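Inositol-3-phosphate synthase (Caenorhabditis elegans, PDB 1VKO) binds NAD through a Rossmann-type domain, as an enzyme of the inositol-3-phosphate synthase family, and is found in an assembly of four chains. Local coordinates at residues 371-374 with 375-378; 337-340 with 341-345; 278-281 with 282-285; 262-265 with 266-269. All blocks are in the same frame, centred on the assembly; numbering follows the deposited sequence.

How the interactions relate
Interaction 1 lies at the ligands: Lys373 and Lys377 of helix 367-378 hold the pyrophosphate, and Lys373 also bonds the NAD. Interaction 3 starts helix 281-291 close to the same cofactor, with the Pro281 side chain about 4 Å from the NAD; its centre is about 20 Å from that of interaction 1. Interaction 4, the start of the preceding helix 265-273, stands further out. It touches interaction 3, where Ile268 CD1 packs 4.2 Å from Asn283 OD1, and their centres are about 12 Å apart. Interaction 2, the end of helix 329-342, lies on the other side of the chain's centre from interaction 3, about 40 Å between centres, and faces a second subunit.

Interaction 1: 371-374 with 375-378; sequences RSKE and ISKS. With POP (pyrophosphate 2-), chain H; NAD (nicotinamide-adenine-dinucleotide), chain G.
Lys373 and Lys377, one turn apart on helix 367-378, touch through their aliphatic chains, with CG of Lys373 3.7 Å from CD of Lys377. The chains cross at a slant and their NZ atoms diverge to different ligand oxygens. With CG anti to the backbone N (chi1 -174°), Lys373 bends at its next two torsions to bring NZ to pyrophosphate O5 at 3.1 Å and to O2D of the NAD at 2.8 Å. Asp324 forms a salt bridge to the same NZ. Lys377 NZ bonds the pyrophosphate twice, to O3 at 3.0 Å and to O6 at 2.6 Å. Lysine suits both places, since its methylenes pack while the terminal nitrogen reaches the ligand oxygens. On another flank the guanidinium of Arg371 lays one face over Ile375, crossing it at about a right angle, with NH1 3.5 Å from CG1. Glu374 OE1 meets this group at its edge, in a salt bridge of 3.0 Å to Arg371 NE that probably limits its rotation, consistent with the face lying over the isoleucine. Lys373, Lys377 and Ser378 pack on strand 399-406 of the mixed sheet, and Ser372 and Lys373 also reach the loops that follow strands 242-247 and 295-298.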
loop_
_atom_site.group_PDB
_atom_site.type_symbol
_atom_site.label_atom_id
_atom_site.label_comp_id
_atom_site.label_asym_id
_atom_site.label_seq_id
_atom_site.Cartn_x
_atom_site.Cartn_y
_atom_site.Cartn_z
ATOM N N ARG A 371 -18.980 11.810 -15.230
ATOM C CA ARG A 371 -18.738 13.265 -15.119
ATOM C C ARG A 371 -19.379 13.896 -13.866
ATOM O O ARG A 371 -18.660 14.553 -13.093
ATOM C CB ARG A 371 -19.148 14.059 -16.377
ATOM C CG ARG A 371 -17.984 14.573 -17.244
ATOM C CD ARG A 371 -17.414 15.971 -16.860
ATOM N NE ARG A 371 -16.035 15.895 -16.353
ATOM C CZ ARG A 371 -15.274 16.939 -15.984
ATOM N NH1 ARG A 371 -15.726 18.193 -16.046
ATOM N NH2 ARG A 371 -14.037 16.723 -15.543
ATOM N N SER A 372 -20.702 13.701 -13.664
ATOM C CA SER A 372 -21.386 14.204 -12.454
ATOM C C SER A 372 -20.446 14.018 -11.248
ATOM O O SER A 372 -20.092 14.980 -10.548
ATOM C CB SER A 372 -22.709 13.442 -12.179
ATOM O OG SER A 372 -23.775 13.757 -13.069
ATOM N N LYS A 373 -20.041 12.765 -11.023
ATOM C CA LYS A 373 -19.205 12.360 -9.873
ATOM C C LYS A 373 -17.734 12.844 -9.885
ATOM O O LYS A 373 -17.239 13.342 -8.860
ATOM C CB LYS A 373 -19.259 10.835 -9.710
ATOM C CG LYS A 373 -18.559 10.338 -8.467
ATOM C CD LYS A 373 -19.404 10.523 -7.194
ATOM C CE LYS A 373 -20.617 9.590 -7.175
ATOM N NZ LYS A 373 -21.476 10.002 -6.034
ATOM N N GLU A 374 -17.032 12.660 -11.012
ATOM C CA GLU A 374 -15.676 13.232 -11.210
ATOM C C GLU A 374 -15.532 14.693 -10.763
ATOM O O GLU A 374 -14.602 15.015 -10.025
ATOM C CB GLU A 374 -15.231 13.114 -12.674
ATOM C CG GLU A 374 -13.803 13.600 -12.959
ATOM C CD GLU A 374 -13.409 13.367 -14.409
ATOM O OE1 GLU A 374 -14.244 13.675 -15.297
ATOM O OE2 GLU A 374 -12.282 12.856 -14.666
ATOM N N ILE A 375 -16.435 15.566 -11.220
ATOM C CA ILE A 375 -16.420 16.997 -10.850
ATOM C C ILE A 375 -16.454 17.222 -9.327
ATOM O O ILE A 375 -15.657 18.010 -8.805
ATOM C CB ILE A 375 -17.583 17.800 -11.543
ATOM C CG1 ILE A 375 -17.454 17.755 -13.076
ATOM C CG2 ILE A 375 -17.648 19.273 -11.001
ATOM C CD1 ILE A 375 -18.528 18.548 -13.836
ATOM N N SER A 376 -17.377 16.530 -8.641
ATOM C CA SER A 376 -17.613 16.692 -7.187
ATOM C C SER A 376 -16.501 16.098 -6.322
ATOM O O SER A 376 -16.206 16.626 -5.244
ATOM C CB SER A 376 -18.969 16.094 -6.773
ATOM O OG SER A 376 -18.914 14.689 -6.845
ATOM N N LYS A 377 -15.903 15.000 -6.794
ATOM C CA LYS A 377 -14.692 14.424 -6.173
ATOM C C LYS A 377 -13.416 15.319 -6.356
ATOM O O LYS A 377 -12.594 15.462 -5.429
ATOM C CB LYS A 377 -14.456 12.982 -6.682
ATOM C CG LYS A 377 -15.490 11.918 -6.182
ATOM C CD LYS A 377 -15.222 10.538 -6.802
ATOM C CE LYS A 377 -14.097 9.761 -6.085
ATOM N NZ LYS A 377 -14.595 8.741 -5.084
ATOM N N SER A 378 -13.282 15.913 -7.547
ATOM C CA SER A 378 -12.122 16.724 -7.931
ATOM C C SER A 378 -12.116 18.115 -7.288
ATOM O O SER A 378 -11.081 18.782 -7.276
ATOM C CB SER A 378 -12.057 16.876 -9.465
ATOM O OG SER A 378 -11.527 15.721 -10.119
HETATM P P1 POP H . -16.170 9.039 -1.436
HETATM O O1 POP H . -16.239 9.799 -0.119
HETATM O O2 POP H . -15.682 7.630 -1.189
HETATM O O3 POP H . -15.193 9.739 -2.368
HETATM O O POP H . -17.669 8.945 -2.077
HETATM P P2 POP H . -18.093 8.214 -3.472
HETATM O O4 POP H . -18.696 6.856 -3.124
HETATM O O5 POP H . -19.096 9.105 -4.194
HETATM O O6 POP H . -16.955 7.934 -4.460
HETATM P PA NAD G . -28.093 1.860 -5.878
HETATM O O1A NAD G . -28.137 1.481 -7.281
HETATM O O2A NAD G . -27.981 0.637 -5.064
HETATM O O5B NAD G . -29.393 2.717 -5.580
HETATM C C5B NAD G . -30.062 3.370 -6.617
HETATM C C4B NAD G . -31.529 2.997 -6.518
HETATM O O4B NAD G . -32.293 4.059 -7.044
HETATM C C3B NAD G . -31.868 1.778 -7.329
HETATM O O3B NAD G . -32.862 1.115 -6.564
HETATM C C2B NAD G . -32.561 2.282 -8.563
HETATM O O2B NAD G . -33.666 1.398 -8.744
HETATM C C1B NAD G . -33.109 3.626 -8.093
HETATM N N9A NAD G . -33.391 4.698 -9.082
HETATM C C8A NAD G . -32.721 5.051 -10.213
HETATM N N7A NAD G . -33.381 6.079 -10.793
HETATM C C5A NAD G . -34.470 6.407 -10.074
HETATM C C6A NAD G . -35.503 7.347 -10.232
HETATM N N6A NAD G . -35.610 8.161 -11.296
HETATM N N1A NAD G . -36.502 7.390 -9.294
HETATM C C2A NAD G . -36.511 6.518 -8.244
HETATM N N3A NAD G . -35.526 5.591 -8.135
HETATM C C4A NAD G . -34.504 5.523 -9.014
HETATM O O3 NAD G . -26.891 2.901 -5.566
HETATM P PN NAD G . -26.568 3.320 -4.064
HETATM O O1N NAD G . -27.817 3.131 -3.279
HETATM O O2N NAD G . -25.355 2.605 -3.660
HETATM O O5D NAD G . -26.361 4.928 -4.085
HETATM C C5D NAD G . -27.284 5.773 -4.751
HETATM C C4D NAD G . -26.714 7.150 -5.141
HETATM O O4D NAD G . -26.023 7.722 -4.057
HETATM C C3D NAD G . -25.729 7.113 -6.315
HETATM O O3D NAD G . -25.972 8.220 -7.138
HETATM C C2D NAD G . -24.400 7.398 -5.663
HETATM O O2D NAD G . -23.459 8.085 -6.473
HETATM C C1D NAD G . -24.820 8.290 -4.527
HETATM N N1N NAD G . -23.698 8.291 -3.596
HETATM C C2N NAD G . -23.316 7.134 -2.992
HETATM C C3N NAD G . -22.235 7.156 -2.139
HETATM C C7N NAD G . -22.103 5.991 -1.233
HETATM O O7N NAD G . -23.041 4.952 -1.443
HETATM N N7N NAD G . -21.159 5.983 -0.282
HETATM C C4N NAD G . -21.541 8.353 -1.873
HETATM C C5N NAD G . -21.933 9.509 -2.510
HETATM C C6N NAD G . -23.025 9.470 -3.391
#

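Interaction 2: 337-340 with 341-345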
loop_
_atom_site.group_PDB
_atom_site.type_symbol
_atom_site.label_atom_id
_atom_site.label_comp_id
_atom_site.label_asym_id
_atom_site.label_seq_id
_atom_site.Cartn_x
_atom_site.Cartn_y
_atom_site.Cartn_z
ATOM N N VAL A 337 -5.688 16.997 3.085
ATOM C CA VAL A 337 -5.147 18.137 2.348
ATOM C C VAL A 337 -5.132 19.424 3.212
ATOM O O VAL A 337 -4.210 20.244 3.075
ATOM C CB VAL A 337 -5.834 18.356 0.951
ATOM C CG1 VAL A 337 -5.503 17.215 -0.004
ATOM C CG2 VAL A 337 -7.340 18.514 1.075
ATOM N N ASP A 338 -6.128 19.567 4.098
ATOM C CA ASP A 338 -6.180 20.652 5.108
ATOM C C ASP A 338 -4.999 20.561 6.103
ATOM O O ASP A 338 -4.192 21.515 6.259
ATOM C CB ASP A 338 -7.507 20.562 5.888
ATOM C CG ASP A 338 -7.841 21.835 6.698
ATOM O OD1 ASP A 338 -7.908 22.955 6.130
ATOM O OD2 ASP A 338 -8.111 21.793 7.909
ATOM N N PHE A 339 -4.928 19.419 6.791
ATOM C CA PHE A 339 -3.788 19.083 7.642
ATOM C C PHE A 339 -2.435 19.369 6.936
ATOM O O PHE A 339 -1.561 19.970 7.547
ATOM C CB PHE A 339 -3.856 17.618 8.160
ATOM C CG PHE A 339 -2.490 17.007 8.416
ATOM C CD1 PHE A 339 -1.732 17.384 9.537
ATOM C CD2 PHE A 339 -1.933 16.092 7.518
ATOM C CE1 PHE A 339 -0.445 16.843 9.768
ATOM C CE2 PHE A 339 -0.650 15.540 7.747
ATOM C CZ PHE A 339 0.095 15.925 8.868
ATOM N N LEU A 340 -2.267 18.948 5.677
ATOM C CA LEU A 340 -0.990 19.153 4.948
ATOM C C LEU A 340 -0.692 20.625 4.563
ATOM O O LEU A 340 0.475 21.042 4.581
ATOM C CB LEU A 340 -0.938 18.324 3.677
ATOM C CG LEU A 340 -1.020 16.799 3.610
ATOM C CD1 LEU A 340 -1.156 16.384 2.127
ATOM C CD2 LEU A 340 0.163 16.093 4.255
ATOM N N VAL A 341 -1.711 21.413 4.200
ATOM C CA VAL A 341 -1.442 22.813 3.864
ATOM C C VAL A 341 -1.217 23.652 5.146
ATOM O O VAL A 341 -0.336 24.525 5.178
ATOM C CB VAL A 341 -2.499 23.416 2.875
ATOM C CG1 VAL A 341 -2.245 24.926 2.625
ATOM C CG2 VAL A 341 -2.463 22.662 1.537
ATOM N N SER A 342 -1.973 23.327 6.200
ATOM C CA SER A 342 -1.769 23.908 7.525
ATOM C C SER A 342 -0.352 23.636 8.073
ATOM O O SER A 342 0.250 24.515 8.695
ATOM C CB SER A 342 -2.826 23.402 8.517
ATOM O OG SER A 342 -4.107 23.910 8.205
ATOM N N SER A 343 0.175 22.436 7.824
ATOM C CA SER A 343 1.538 22.071 8.215
ATOM C C SER A 343 2.654 22.701 7.356
ATOM O O SER A 343 3.831 22.395 7.569
ATOM C CB SER A 343 1.722 20.535 8.207
ATOM O OG SER A 343 0.598 19.806 8.694
ATOM N N GLY A 344 2.313 23.541 6.376
ATOM C CA GLY A 344 3.331 24.174 5.519
ATOM C C GLY A 344 3.920 23.366 4.359
ATOM O O GLY A 344 5.117 23.561 3.964
ATOM N N MET A 345 3.062 22.515 3.788
ATOM C CA MET A 345 3.382 21.486 2.781
ATOM C C MET A 345 2.604 21.709 1.478
ATOM O O MET A 345 1.383 21.870 1.511
ATOM C CB MET A 345 2.958 20.100 3.319
ATOM C CG MET A 345 4.064 19.109 3.577
ATOM S SD MET A 345 4.590 18.871 5.287
ATOM C CE MET A 345 3.204 17.889 5.881
#
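Ser343 turns back on Phe339, its hydroxyl lying obliquely to the ring with OG 3.3 Å from CE1. Its first torsion sets OG beside its own backbone N (chi1 -39°), from where it bonds the carbonyl O of Phe339; the modelled length is very short and doubtful. The backbone N of Ser343 bonds the same oxygen at 3.0 Å. Ser342 does likewise one residue earlier: with OG beside the backbone N (chi1 -69°), its hydroxyl gives a bond of 3.1 Å to Asp338 O from above the carbonyl plane, while Ser342 N approaches that oxygen nearly in line with the C=O bond at 2.9 Å. Small hydroxyl side chains suit a last helical turn, where they can return to carbonyls of the turn before.

The chain then leaves the helix by a Schellman motif. Gly344 has positive phi, a conformation that would press a side chain against the preceding carbonyl; its N bonds Val341 O at 3.1 Å, and a weak bond joins Met345 N to Leu340 O. Met345, bent at chi2 and chi3, brings CE back to CD2 of Leu340 at 3.9 Å, an apolar contact between the last helical turn and the residue after the motif. Phe339 also meets Phe498 of the second subunit edge-to-face, and Asp338 makes a salt bridge with Arg500 of its own chain.

Chemically, the Ser342 hydroxyl gives Asp338 O a second donor and that of Ser343 appears to do the same for Phe339 O, while the apolar pair and aromatic ring carry the packing.

Interaction 3: 278-281 with 282-285; sequences EVSP and SNIF
Asn283 folds back over Ser280, its amide carbon CG lying 3.5 Å from the serine OG. With CG beside its own backbone N (chi1 -79°), the side chain sends OD1 to Ser280 N, a bond of 3.2 Å in which the donor stands 48° out of the amide carbonyl plane. A water donates to the same OD1 at 2.6 Å and to Glu278 O, tying the loop to the helix.

Ser280 is the N-cap of helix 281-291. A short side chain suits this place because its hydroxyl can stay close to the first turn, and here OG lies 2.8 Å from OG of Ser282. Pro281 follows naturally: the first helical residue needs no N-H for a bond within the helix. Its carbonyl O accepts from Phe285 N and also sits at the edge of the Phe285 ring, 3.0 Å from CD2.

Val279 and Ile284 form a hydrophobic staple across the start of the helix, joining the residue before the N-cap to the fourth helical residue. Their side chains cross at about a right angle, CG1 to CG1 at 4.2 Å.

Glu252 OE1 is hydrogen-bonded to both serine hydroxyls, so one carboxylate oxygen joins them at the N-terminal end of the helix. Glu252 thus links the two serines, Thr304 gives Ser282 OG a further partner, and the apolar staple lies beside this polar group.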
loop_
_atom_site.group_PDB
_atom_site.type_symbol
_atom_site.label_atom_id
_atom_site.label_comp_id
_atom_site.label_asym_id
_atom_site.label_seq_id
_atom_site.Cartn_x
_atom_site.Cartn_y
_atom_site.Cartn_z
ATOM N N GLU A 278 -34.796 19.198 -21.125
ATOM C CA GLU A 278 -33.773 19.373 -20.091
ATOM C C GLU A 278 -34.396 19.682 -18.735
ATOM O O GLU A 278 -33.998 20.628 -18.055
ATOM C CB GLU A 278 -32.757 20.482 -20.466
ATOM C CG GLU A 278 -31.679 20.101 -21.487
ATOM C CD GLU A 278 -30.852 18.883 -21.082
ATOM O OE1 GLU A 278 -30.095 18.947 -20.102
ATOM O OE2 GLU A 278 -30.936 17.846 -21.769
ATOM N N VAL A 279 -35.377 18.893 -18.344
ATOM C CA VAL A 279 -35.935 18.934 -16.998
ATOM C C VAL A 279 -35.880 17.509 -16.458
ATOM O O VAL A 279 -36.565 16.632 -16.960
ATOM C CB VAL A 279 -37.383 19.496 -16.997
ATOM C CG1 VAL A 279 -38.039 19.358 -15.625
ATOM C CG2 VAL A 279 -37.378 20.948 -17.440
ATOM N N SER A 280 -35.023 17.291 -15.467
ATOM C CA SER A 280 -34.746 15.961 -14.960
ATOM C C SER A 280 -35.803 15.458 -13.989
ATOM O O SER A 280 -36.531 16.256 -13.392
ATOM C CB SER A 280 -33.380 15.932 -14.271
ATOM O OG SER A 280 -33.458 16.394 -12.930
ATOM N N PRO A 281 -35.852 14.140 -13.797
ATOM C CA PRO A 281 -36.634 13.525 -12.733
ATOM C C PRO A 281 -36.285 14.135 -11.377
ATOM O O PRO A 281 -37.180 14.337 -10.543
ATOM C CB PRO A 281 -36.152 12.084 -12.774
ATOM C CG PRO A 281 -35.858 11.879 -14.250
ATOM C CD PRO A 281 -35.142 13.117 -14.604
ATOM N N SER A 282 -35.000 14.436 -11.164
ATOM C CA SER A 282 -34.576 15.008 -9.900
ATOM C C SER A 282 -35.011 16.441 -9.758
ATOM O O SER A 282 -35.129 16.901 -8.649
ATOM C CB SER A 282 -33.075 14.870 -9.660
ATOM O OG SER A 282 -32.341 15.815 -10.401
ATOM N N ASN A 283 -35.261 17.136 -10.867
ATOM C CA ASN A 283 -35.829 18.492 -10.817
ATOM C C ASN A 283 -37.279 18.426 -10.347
ATOM O O ASN A 283 -37.705 19.263 -9.584
ATOM C CB ASN A 283 -35.835 19.128 -12.195
ATOM C CG ASN A 283 -34.461 19.692 -12.624
ATOM O OD1 ASN A 283 -34.242 19.933 -13.803
ATOM N ND2 ASN A 283 -33.566 19.926 -11.678
ATOM N N ILE A 284 -38.018 17.421 -10.811
ATOM C CA ILE A 284 -39.439 17.292 -10.519
ATOM C C ILE A 284 -39.653 16.935 -9.054
ATOM O O ILE A 284 -40.396 17.626 -8.370
ATOM C CB ILE A 284 -40.180 16.342 -11.526
ATOM C CG1 ILE A 284 -40.164 16.982 -12.934
ATOM C CG2 ILE A 284 -41.632 16.185 -11.139
ATOM C CD1 ILE A 284 -40.278 16.011 -14.081
ATOM N N PHE A 285 -38.952 15.920 -8.542
ATOM C CA PHE A 285 -38.906 15.746 -7.101
ATOM C C PHE A 285 -38.547 17.024 -6.350
ATOM O O PHE A 285 -39.229 17.369 -5.413
ATOM C CB PHE A 285 -37.974 14.611 -6.689
ATOM C CG PHE A 285 -38.479 13.261 -7.027
ATOM C CD1 PHE A 285 -39.358 12.605 -6.152
ATOM C CD2 PHE A 285 -38.108 12.628 -8.216
ATOM C CE1 PHE A 285 -39.850 11.310 -6.461
ATOM C CE2 PHE A 285 -38.584 11.317 -8.543
ATOM C CZ PHE A 285 -39.476 10.658 -7.653
HETATM O O HOH W 1 -33.846 21.960 -15.424
#

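Interaction 4: 262-265 with 266-269; sequences NATA and DEIM
Thr264 and Glu267 form a capping box at the start of helix 265-273, their side chains crossing at about a right angle. Thr264, the N-cap, accepts from Glu267 N through OG1 at 3.0 Å in a nearly straight bond (165°). Its first torsion (chi1 81°) holds OG1 between its backbone N and carbonyl carbon, within reach of Glu267 N, and its methyl CG2 rests 3.8 Å from CD of Glu267. In return the glutamate, extended beyond CG, brings OE1 back to the loop: a bond of 2.9 Å from Ala263 N, and a weak one from Thr264 N. Threonine suits the cap because one branch accepts while the other packs; glutamate is long enough to span the turn.

Further out, Glu311 of helix 307-316 accepts from Ala265 N, and the small Ala265 lets Leu312 and Arg315 of that helix come close. Asn262 is anchored through ND2 to Asp256 O, which probably fixes the loop as it enters the helix. One turn on, Met269 packs on Val287 and Leu291 of helix 281-291. At the base of the turn, the end of Ile268 closes on the asparagine, with CD1 3.7 Å from CB of Asn262.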
loop_
_atom_site.group_PDB
_atom_site.type_symbol
_atom_site.label_atom_id
_atom_site.label_comp_id
_atom_site.label_asym_id
_atom_site.label_seq_id
_atom_site.Cartn_x
_atom_site.Cartn_y
_atom_site.Cartn_z
ATOM N N ASN A 262 -34.196 27.304 -16.783
ATOM C CA ASN A 262 -34.138 27.038 -15.342
ATOM C C ASN A 262 -33.287 28.018 -14.514
ATOM O O ASN A 262 -32.840 27.682 -13.415
ATOM C CB ASN A 262 -33.705 25.572 -15.102
ATOM C CG ASN A 262 -32.327 25.259 -15.696
ATOM O OD1 ASN A 262 -31.524 26.163 -15.914
ATOM N ND2 ASN A 262 -32.052 23.971 -15.954
ATOM N N ALA A 263 -33.075 29.237 -15.019
ATOM C CA ALA A 263 -32.337 30.269 -14.259
ATOM C C ALA A 263 -33.190 30.898 -13.163
ATOM O O ALA A 263 -32.650 31.379 -12.142
ATOM C CB ALA A 263 -31.778 31.353 -15.174
ATOM N N THR A 264 -34.511 30.913 -13.361
ATOM C CA THR A 264 -35.411 31.441 -12.338
ATOM C C THR A 264 -36.487 30.440 -12.002
ATOM O O THR A 264 -36.686 29.485 -12.741
ATOM C CB THR A 264 -36.102 32.715 -12.809
ATOM O OG1 THR A 264 -37.209 32.351 -13.649
ATOM C CG2 THR A 264 -35.173 33.569 -13.682
ATOM N N ALA A 265 -37.193 30.691 -10.899
ATOM C CA ALA A 265 -38.311 29.857 -10.441
ATOM C C ALA A 265 -39.425 29.751 -11.468
ATOM O O ALA A 265 -39.953 28.668 -11.711
ATOM C CB ALA A 265 -38.871 30.398 -9.133
ATOM N N ASP A 266 -39.793 30.893 -12.040
ATOM C CA ASP A 266 -40.873 30.981 -13.011
ATOM C C ASP A 266 -40.488 30.284 -14.299
ATOM O O ASP A 266 -41.339 29.657 -14.943
ATOM C CB ASP A 266 -41.222 32.438 -13.283
ATOM C CG ASP A 266 -41.736 33.163 -12.037
ATOM O OD1 ASP A 266 -42.467 32.553 -11.212
ATOM O OD2 ASP A 266 -41.453 34.355 -11.817
ATOM N N GLU A 267 -39.205 30.383 -14.663
ATOM C CA GLU A 267 -38.653 29.594 -15.770
ATOM C C GLU A 267 -38.774 28.095 -15.534
ATOM O O GLU A 267 -39.287 27.397 -16.390
ATOM C CB GLU A 267 -37.202 29.972 -16.063
ATOM C CG GLU A 267 -37.102 31.277 -16.817
ATOM C CD GLU A 267 -35.675 31.733 -17.012
ATOM O OE1 GLU A 267 -34.742 30.953 -16.694
ATOM O OE2 GLU A 267 -35.481 32.872 -17.500
ATOM N N ILE A 268 -38.328 27.601 -14.381
ATOM C CA ILE A 268 -38.399 26.161 -14.123
ATOM C C ILE A 268 -39.836 25.623 -14.106
ATOM O O ILE A 268 -40.076 24.527 -14.639
ATOM C CB ILE A 268 -37.522 25.703 -12.877
ATOM C CG1 ILE A 268 -37.472 24.177 -12.749
ATOM C CG2 ILE A 268 -37.990 26.304 -11.561
ATOM C CD1 ILE A 268 -36.322 23.556 -13.486
ATOM N N MET A 269 -40.779 26.401 -13.545
ATOM C CA MET A 269 -42.207 26.034 -13.527
ATOM C C MET A 269 -42.766 25.991 -14.921
ATOM O O MET A 269 -43.492 25.064 -15.269
ATOM C CB MET A 269 -43.066 27.017 -12.712
ATOM C CG MET A 269 -42.773 27.056 -11.232
ATOM S SD MET A 269 -42.591 25.422 -10.528
ATOM C CE MET A 269 -44.295 24.846 -10.506
#